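Local coordinates for Vlm2 (Streptomyces tsusimaensis, PDB 6ECB), which is a valinomycin-making nonribosomal peptide synthetase, represented by its C-terminal thioesterase domain, which probably forms acyl-enzyme intermediates and releases the depsipeptide, at residues F118-A121 and T122-D126; M165-G168 and G169-Q173; V70-P73 and G74-A77. All blocks are in the same frame, centred on the assembly; numbering follows the deposited sequence.

Contact 1. Residues F118-A121 and T122-D126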
ATOM      1  N   PHE A 118       4.599  -9.018   1.816  1.00 16.72           N
ATOM      2  CA  PHE A 118       5.437 -10.219   1.734  1.00 15.47           C
ATOM      3  C   PHE A 118       5.525 -10.909   3.088  1.00 17.54           C
ATOM      4  O   PHE A 118       5.288 -12.123   3.219  1.00 16.40           O
ATOM      5  CB  PHE A 118       6.845  -9.854   1.227  1.00 15.19           C
ATOM      6  CG  PHE A 118       7.771 -11.052   1.153  1.00 17.40           C
ATOM      7  CD1 PHE A 118       8.475 -11.484   2.268  1.00 20.04           C
ATOM      8  CD2 PHE A 118       7.881 -11.784  -0.026  1.00 17.23           C
ATOM      9  CE1 PHE A 118       9.289 -12.619   2.195  1.00 21.24           C
ATOM     10  CE2 PHE A 118       8.683 -12.912  -0.095  1.00 16.74           C
ATOM     11  CZ  PHE A 118       9.374 -13.333   1.003  1.00 17.14           C
ATOM     12  N   TYR A 119       5.837 -10.139   4.132  1.00 16.16           N
ATOM     13  CA  TYR A 119       6.009 -10.731   5.447  1.00 16.07           C
ATOM     14  C   TYR A 119       4.673 -11.194   6.037  1.00 17.91           C
ATOM     15  O   TYR A 119       4.626 -12.226   6.723  1.00 18.70           O
ATOM     16  CB  TYR A 119       6.685  -9.733   6.372  1.00 17.98           C
ATOM     17  CG  TYR A 119       8.195  -9.789   6.343  1.00 21.68           C
ATOM     18  CD1 TYR A 119       8.923  -9.057   5.426  1.00 18.17           C
ATOM     19  CD2 TYR A 119       8.887 -10.522   7.288  1.00 36.78           C
ATOM     20  CE1 TYR A 119      10.293  -9.095   5.408  1.00 18.58           C
ATOM     21  CE2 TYR A 119      10.268 -10.551   7.287  1.00 37.98           C
ATOM     22  CZ  TYR A 119      10.959  -9.845   6.331  1.00 27.06           C
ATOM     23  OH  TYR A 119      12.350  -9.870   6.337  1.00 32.94           O
ATOM     24  N   LEU A 120       3.596 -10.455   5.753  1.00 16.60           N
ATOM     25  CA  LEU A 120       2.238 -10.857   6.130  1.00 18.43           C
ATOM     26  C   LEU A 120       1.907 -12.225   5.545  1.00 17.54           C
ATOM     27  O   LEU A 120       1.442 -13.144   6.248  1.00 18.53           O
ATOM     28  CB  LEU A 120       1.257  -9.789   5.597  1.00 21.35           C
ATOM     29  CG  LEU A 120      -0.165  -9.688   6.033  1.00 33.77           C
ATOM     30  CD1 LEU A 120      -0.679  -8.363   5.471  1.00 23.95           C
ATOM     31  CD2 LEU A 120      -0.898 -10.882   5.530  1.00 22.47           C
ATOM     32  N   ALA A 121       2.161 -12.383   4.254  1.00 16.97           N
ATOM     33  CA  ALA A 121       1.930 -13.671   3.609  1.00 18.35           C
ATOM     34  C   ALA A 121       2.748 -14.778   4.261  1.00 18.61           C
ATOM     35  O   ALA A 121       2.239 -15.890   4.463  1.00 17.99           O
ATOM     36  CB  ALA A 121       2.237 -13.567   2.121  1.00 17.55           C
ATOM     37  N   THR A 122       4.020 -14.514   4.599  1.00 18.04           N
ATOM     38  CA  THR A 122       4.804 -15.576   5.217  1.00 16.65           C
ATOM     39  C   THR A 122       4.220 -15.945   6.568  1.00 20.73           C
ATOM     40  O   THR A 122       4.170 -17.130   6.927  1.00 20.95           O
ATOM     41  CB  THR A 122       6.298 -15.225   5.372  1.00 29.32           C
ATOM     42  OG1 THR A 122       6.487 -14.304   6.439  1.00 32.55           O
ATOM     43  CG2 THR A 122       6.873 -14.658   4.122  1.00 19.79           C
ATOM     44  N   MET A 123       3.729 -14.949   7.314  1.00 19.58           N
ATOM     45  CA  MET A 123       3.126 -15.230   8.611  1.00 17.71           C
ATOM     46  C   MET A 123       1.834 -16.038   8.472  1.00 18.77           C
ATOM     47  O   MET A 123       1.586 -16.948   9.269  1.00 19.81           O
ATOM     48  CB  MET A 123       2.854 -13.924   9.361  1.00 21.05           C
ATOM     49  CG  MET A 123       2.459 -14.074  10.806  1.00 40.93           C
ATOM     50  SD  MET A 123       2.614 -12.481  11.683  1.00 48.02           S
ATOM     51  CE  MET A 123       4.362 -12.178  11.605  1.00 53.26           C
ATOM     52  N   LEU A 124       0.998 -15.716   7.484  1.00 19.52           N
ATOM     53  CA  LEU A 124      -0.207 -16.511   7.267  1.00 17.76           C
ATOM     54  C   LEU A 124       0.155 -17.957   6.943  1.00 17.13           C
ATOM     55  O   LEU A 124      -0.452 -18.883   7.472  1.00 18.61           O
ATOM     56  CB  LEU A 124      -1.047 -15.893   6.151  1.00 18.00           C
ATOM     57  CG  LEU A 124      -1.676 -14.544   6.511  1.00 16.98           C
ATOM     58  CD1 LEU A 124      -2.328 -13.950   5.275  1.00 20.11           C
ATOM     59  CD2 LEU A 124      -2.691 -14.657   7.638  1.00 21.56           C
ATOM     60  N   LEU A 125       1.143 -18.165   6.068  1.00 18.82           N
ATOM     61  CA  LEU A 125       1.515 -19.538   5.734  1.00 19.80           C
ATOM     62  C   LEU A 125       1.964 -20.301   6.974  1.00 20.02           C
ATOM     63  O   LEU A 125       1.620 -21.473   7.161  1.00 20.21           O
ATOM     64  CB  LEU A 125       2.627 -19.534   4.696  1.00 22.73           C
ATOM     65  CG  LEU A 125       2.257 -18.996   3.323  1.00 29.67           C
ATOM     66  CD1 LEU A 125       3.525 -18.860   2.493  1.00 47.65           C
ATOM     67  CD2 LEU A 125       1.305 -19.895   2.630  1.00 27.08           C
ATOM     68  N   ASP A 126       2.718 -19.636   7.847  1.00 21.80           N
ATOM     69  CA  ASP A 126       3.185 -20.279   9.069  1.00 22.64           C
ATOM     70  C   ASP A 126       2.036 -20.688   9.972  1.00 20.99           C
ATOM     71  O   ASP A 126       2.183 -21.611  10.778  1.00 22.81           O
ATOM     72  CB  ASP A 126       4.114 -19.344   9.833  1.00 26.18           C
ATOM     73  CG  ASP A 126       5.457 -19.179   9.180  1.00 46.54           C
ATOM     74  OD1 ASP A 126       5.801 -19.923   8.249  1.00 33.51           O
ATOM     75  OD2 ASP A 126       6.173 -18.269   9.609  1.00 38.90           O
TER
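Between F118 and L125 the backbone of helix 112-126 keeps regular alpha-helical turns, the amides of T122, M123, L124 and L125 each donating to the carbonyl four residues back. T122 adds a bond of its own. Its OG1 donates to Y119 O at 2.8 Å, and M123 N reaches that oxygen at 2.9 Å from the same face of the carbonyl plane. The hydroxyl gets there because a chi1 of 75° tucks it in against the backbone. The methyl CG2 is thereby turned to F118, whose ring runs obliquely to it, with CE1 3.7 Å from CG2. On another side of the helix L120 and L124 lie alongside one another, pointing the same way; L120 CD2 and L124 CD1 are 3.4 Å apart, a close methyl-methyl approach, and both side chains touch I107 of strand 105-110. The Y119 ring packs edge-to-face with F86, and its OH is bonded to L228 O. The example illustrates how a helix can bury a threonine: the backbone takes up the hydroxyl, one carbonyl serves two donors, and only the methyl is presented to the aromatic ring.

Contact 2. Residues M165-G168 and G169-Q173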
ATOM      1  N   MET A 165       4.525  15.209  -1.413  1.00 34.42           N
ATOM      2  CA  MET A 165       4.815  14.127  -2.343  1.00 33.81           C
ATOM      3  C   MET A 165       4.024  12.861  -2.043  1.00 50.70           C
ATOM      4  O   MET A 165       3.750  12.086  -2.961  1.00 42.80           O
ATOM      5  CB  MET A 165       6.317  13.806  -2.337  1.00 49.02           C
ATOM      6  CG  MET A 165       7.229  14.967  -2.776  1.00 56.72           C
ATOM      7  SD  MET A 165       6.731  15.837  -4.295  1.00 53.76           S
ATOM      8  CE  MET A 165       6.564  14.485  -5.441  1.00 53.10           C
ATOM      9  N   GLY A 166       3.658  12.625  -0.784  1.00 33.26           N
ATOM     10  CA  GLY A 166       2.954  11.402  -0.436  1.00 31.02           C
ATOM     11  C   GLY A 166       1.449  11.557  -0.547  1.00 42.54           C
ATOM     12  O   GLY A 166       0.876  11.371  -1.626  1.00 36.43           O
ATOM     13  N   ILE A 167       0.790  11.943   0.549  1.00 29.64           N
ATOM     14  CA  ILE A 167      -0.665  12.066   0.504  1.00 27.04           C
ATOM     15  C   ILE A 167      -1.098  13.186  -0.446  1.00 33.92           C
ATOM     16  O   ILE A 167      -2.166  13.098  -1.064  1.00 34.30           O
ATOM     17  CB  ILE A 167      -1.236  12.235   1.930  1.00 31.31           C
ATOM     18  CG1 ILE A 167      -2.765  12.177   1.891  1.00 41.99           C
ATOM     19  CG2 ILE A 167      -0.728  13.532   2.589  1.00 30.66           C
ATOM     20  CD1 ILE A 167      -3.367  11.677   3.172  1.00 45.59           C
ATOM     21  N   GLY A 168      -0.296  14.250  -0.593  1.00 30.97           N
ATOM     22  CA  GLY A 168      -0.581  15.226  -1.632  1.00 34.13           C
ATOM     23  C   GLY A 168      -0.730  14.568  -2.994  1.00 38.42           C
ATOM     24  O   GLY A 168      -1.641  14.891  -3.764  1.00 39.96           O
ATOM     25  N   GLY A 169       0.150  13.617  -3.295  1.00 36.67           N
ATOM     26  CA  GLY A 169       0.006  12.846  -4.517  1.00 46.98           C
ATOM     27  C   GLY A 169      -1.248  11.996  -4.507  1.00 44.21           C
ATOM     28  O   GLY A 169      -2.033  12.023  -5.459  1.00 49.82           O
ATOM     29  N   MET A 170      -1.463  11.238  -3.421  1.00 30.15           N
ATOM     30  CA  MET A 170      -2.634  10.367  -3.336  1.00 36.37           C
ATOM     31  C   MET A 170      -3.917  11.150  -3.604  1.00 36.83           C
ATOM     32  O   MET A 170      -4.913  10.565  -4.042  1.00 43.84           O
ATOM     33  CB  MET A 170      -2.722   9.684  -1.954  1.00 34.45           C
ATOM     34  CG  MET A 170      -1.673   8.588  -1.636  1.00 42.55           C
ATOM     35  SD  MET A 170      -1.785   8.037   0.105  1.00 37.29           S
ATOM     36  CE  MET A 170      -0.377   6.938   0.292  1.00 64.59           C
ATOM     37  N   LEU A 171      -3.912  12.469  -3.352  1.00 30.31           N
ATOM     38  CA  LEU A 171      -5.100  13.302  -3.495  1.00 34.12           C
ATOM     39  C   LEU A 171      -5.079  14.169  -4.755  1.00 51.07           C
ATOM     40  O   LEU A 171      -5.822  15.151  -4.830  1.00 53.23           O
ATOM     41  CB  LEU A 171      -5.278  14.189  -2.259  1.00 32.30           C
ATOM     42  CG  LEU A 171      -5.638  13.429  -0.969  1.00 36.12           C
ATOM     43  CD1 LEU A 171      -5.710  14.376   0.235  1.00 38.45           C
ATOM     44  CD2 LEU A 171      -6.967  12.685  -1.128  1.00 54.97           C
ATOM     45  N   ASP A 172      -4.250  13.824  -5.742  1.00 55.74           N
ATOM     46  CA  ASP A 172      -4.210  14.541  -7.025  1.00 53.96           C
ATOM     47  C   ASP A 172      -4.002  16.044  -6.825  1.00 56.46           C
ATOM     48  O   ASP A 172      -4.615  16.883  -7.490  1.00 43.51           O
ATOM     49  CB  ASP A 172      -5.480  14.263  -7.840  1.00 74.09           C
ATOM     50  CG  ASP A 172      -5.455  12.893  -8.517  1.00 86.34           C
ATOM     51  OD1 ASP A 172      -4.690  12.731  -9.495  1.00 89.10           O
ATOM     52  OD2 ASP A 172      -6.184  11.975  -8.069  1.00 78.15           O
ATOM     53  N   GLN A 173      -3.104  16.398  -5.922  1.00 36.72           N
ATOM     54  CA  GLN A 173      -2.865  17.793  -5.600  1.00 38.71           C
ATOM     55  C   GLN A 173      -1.649  18.342  -6.341  1.00 34.71           C
ATOM     56  O   GLN A 173      -0.787  17.604  -6.824  1.00 51.23           O
ATOM     57  CB  GLN A 173      -2.683  17.962  -4.089  1.00 49.67           C
ATOM     58  CG  GLN A 173      -3.962  17.725  -3.326  1.00 41.63           C
ATOM     59  CD  GLN A 173      -4.889  18.910  -3.384  1.00 40.38           C
ATOM     60  OE1 GLN A 173      -5.882  18.919  -4.127  1.00 53.11           O
ATOM     61  NE2 GLN A 173      -4.570  19.937  -2.603  1.00 41.94           N
TER
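G168 O is gripped by two amides as the short helix 167-170 comes to its end. The firmer bond comes from Q173 N, five residues on, at 3.0 Å and with an N-H...O angle of 152°; L171 N makes a weak second bond to G168 O at 3.3 Å. That same L171 N donates more closely to I167 O, at 2.9 Å, so one amide is shared between two successive carbonyls where the helix closes. D172, with a positive phi of 54°, bends the chain in the left-handed sense and brings Q173 N back over the last turn. Q173 CB then rests 3.3 Å from G168 O, while the chain turns at chi2 and its outer part touches L190 and R193 of helix 183-194. At the other end G166 O, of the N-cap residue, accepts from M170 N at 3.0 Å, the donor lying in the carbonyl plane. Among the side chains I167 and L171 lie side by side, I167 CG1 meeting L171 CD1 at 4.0 Å, and I167 continues onto L52, L209 and F212. M170 stretches out in an extended chain to P46 and L52, near but not touching the presumed S111-H273-D138 triad. D172 OD1 forms a salt bridge with R278. The geometry fits a Schellman motif, D172 being the C-prime residue and Q173 N to G168 O its well-defined bond, ending a single-turn helix in the helical region inserted between strands 134-137 and 237-241, consistent with the lid of thioesterases of the alpha/beta-hydrolase fold.

Contact 3. Residues V70-P73 and G74-A77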
ATOM      1  N   VAL A  70      -5.920  -3.167   4.913  1.00 15.34           N
ATOM      2  CA  VAL A  70      -5.694  -3.125   6.350  1.00 16.40           C
ATOM      3  C   VAL A  70      -5.248  -1.724   6.722  1.00 20.54           C
ATOM      4  O   VAL A  70      -4.262  -1.214   6.190  1.00 20.91           O
ATOM      5  CB  VAL A  70      -4.655  -4.153   6.792  1.00 20.65           C
ATOM      6  CG1 VAL A  70      -4.463  -4.048   8.289  1.00 21.85           C
ATOM      7  CG2 VAL A  70      -5.111  -5.540   6.415  1.00 22.50           C
ATOM      8  N   GLU A  71      -5.968  -1.128   7.645  1.00 19.72           N
ATOM      9  CA  GLU A  71      -5.643   0.166   8.207  1.00 17.71           C
ATOM     10  C   GLU A  71      -4.850  -0.044   9.497  1.00 20.27           C
ATOM     11  O   GLU A  71      -5.236  -0.856  10.342  1.00 21.77           O
ATOM     12  CB  GLU A  71      -6.938   0.910   8.484  1.00 26.39           C
ATOM     13  CG  GLU A  71      -6.770   2.275   8.929  1.00 54.68           C
ATOM     14  CD  GLU A  71      -7.065   3.294   7.847  1.00 31.81           C
ATOM     15  OE1 GLU A  71      -6.813   3.081   6.631  1.00 30.22           O
ATOM     16  OE2 GLU A  71      -7.531   4.335   8.269  1.00 32.41           O
ATOM     17  N   ALA A  72      -3.767   0.696   9.648  1.00 21.82           N
ATOM     18  CA  ALA A  72      -2.943   0.556  10.845  1.00 23.38           C
ATOM     19  C   ALA A  72      -3.744   0.902  12.098  1.00 20.20           C
ATOM     20  O   ALA A  72      -4.654   1.733  12.065  1.00 21.97           O
ATOM     21  CB  ALA A  72      -1.721   1.467  10.756  1.00 23.04           C
ATOM     22  N   PRO A  73      -3.376   0.332  13.257  1.00 23.13           N
ATOM     23  CA  PRO A  73      -3.987   0.788  14.501  1.00 25.80           C
ATOM     24  C   PRO A  73      -3.645   2.244  14.759  1.00 24.58           C
ATOM     25  O   PRO A  73      -2.593   2.731  14.345  1.00 23.41           O
ATOM     26  CB  PRO A  73      -3.368  -0.131  15.562  1.00 26.00           C
ATOM     27  CG  PRO A  73      -2.156  -0.646  14.986  1.00 25.74           C
ATOM     28  CD  PRO A  73      -2.339  -0.682  13.486  1.00 24.20           C
ATOM     29  N   GLY A  74      -4.564   2.933  15.435  1.00 24.73           N
ATOM     30  CA  GLY A  74      -4.324   4.233  16.026  1.00 23.49           C
ATOM     31  C   GLY A  74      -4.639   5.411  15.139  1.00 26.35           C
ATOM     32  O   GLY A  74      -4.390   6.549  15.540  1.00 28.79           O
ATOM     33  N   LEU A  75      -5.161   5.174  13.939  1.00 25.96           N
ATOM     34  CA  LEU A  75      -5.559   6.258  13.049  1.00 26.27           C
ATOM     35  C   LEU A  75      -6.975   6.768  13.321  1.00 36.10           C
ATOM     36  O   LEU A  75      -7.305   7.866  12.865  1.00 31.40           O
ATOM     37  CB  LEU A  75      -5.427   5.808  11.589  1.00 30.24           C
ATOM     38  CG  LEU A  75      -4.018   5.474  11.071  1.00 28.29           C
ATOM     39  CD1 LEU A  75      -4.041   5.080   9.611  1.00 25.74           C
ATOM     40  CD2 LEU A  75      -3.010   6.602  11.260  1.00 25.49           C
ATOM     41  N   GLY A  76      -7.791   6.046  14.110  1.00 52.17           N
ATOM     42  CA  GLY A  76      -9.160   6.467  14.365  1.00 48.42           C
ATOM     43  C   GLY A  76      -9.292   7.500  15.473  1.00 59.26           C
ATOM     44  O   GLY A  76      -8.428   7.666  16.331  1.00 45.18           O
ATOM     45  N   ALA A  77     -10.422   8.213  15.466  1.00 51.08           N
ATOM     46  CA  ALA A  77     -10.610   9.300  16.415  1.00 55.39           C
ATOM     47  C   ALA A  77     -10.705   8.756  17.836  1.00 43.75           C
ATOM     48  O   ALA A  77     -11.283   7.691  18.077  1.00 44.66           O
ATOM     49  CB  ALA A  77     -11.866  10.102  16.077  1.00 64.99           C
TER
HETATM   50  O   HOH W   1      -6.983   2.852  12.798  1.00 35.03           O
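L75 folds its side chain back over the residues that precede it, and its atoms can be followed outward in turn. CB begins beside both A72 O and E71 OE2. CG, placed on the side of its own backbone N by a chi1 of -64°, comes to 3.9 Å from A72 O. At the tip, CD1 lies 3.8 Å from E71 OE2 and has A72 CB at 4.4 Å, so it touches a carboxylate as well as a methyl. The side chains of E71 and L75 cross at about a right angle, the glutamate bent at chi2 (104°), which brings its CD and OE2 against L75 CD1. A72 to L75 forms a type II beta turn, with P73 and G74 at its corners and G74 at the positive phi (91°) usual for the second corner. The turn is open: A72 O and L75 N share no direct bond, and a water spans them, donating to A72 O at 2.7 Å and accepting from L75 N at 3.2 Å. The carboxylate is held from elsewhere, OE2 by Y208 OH and OE1 by V51 N, while L75 itself reaches Y208, R211 and L215 of helix 206-220. Such chemistry implies a division of labour: polar bonds outside the turn satisfy a buried acid, the leucine supplies an apolar neighbour at its side, and a single water replaces the hydrogen bond that would otherwise close the turn.

Along the chain the order is contact 3, contact 1, contact 2, without overlap, all within the one thioesterase domain. Contact 3 leaves the C-terminal end of strand 67-71, second from one edge of the sheet. Contact 1 lies in helix 112-126, which links the parallel strands 105-110 and 134-137 as a beta-alpha-beta crossover. Contact 2 belongs to the helices inserted after strand 134-137. The centres of contacts 1 and 2 are about 30 Å apart, on opposite sides of the chain's centre; that of contact 3 is about 21 Å from the first and 19 Å from the second. Helix 206-220, itself in this insertion, packs on contacts 2 and 3, bridging the insertion and the loop after strand 67-71.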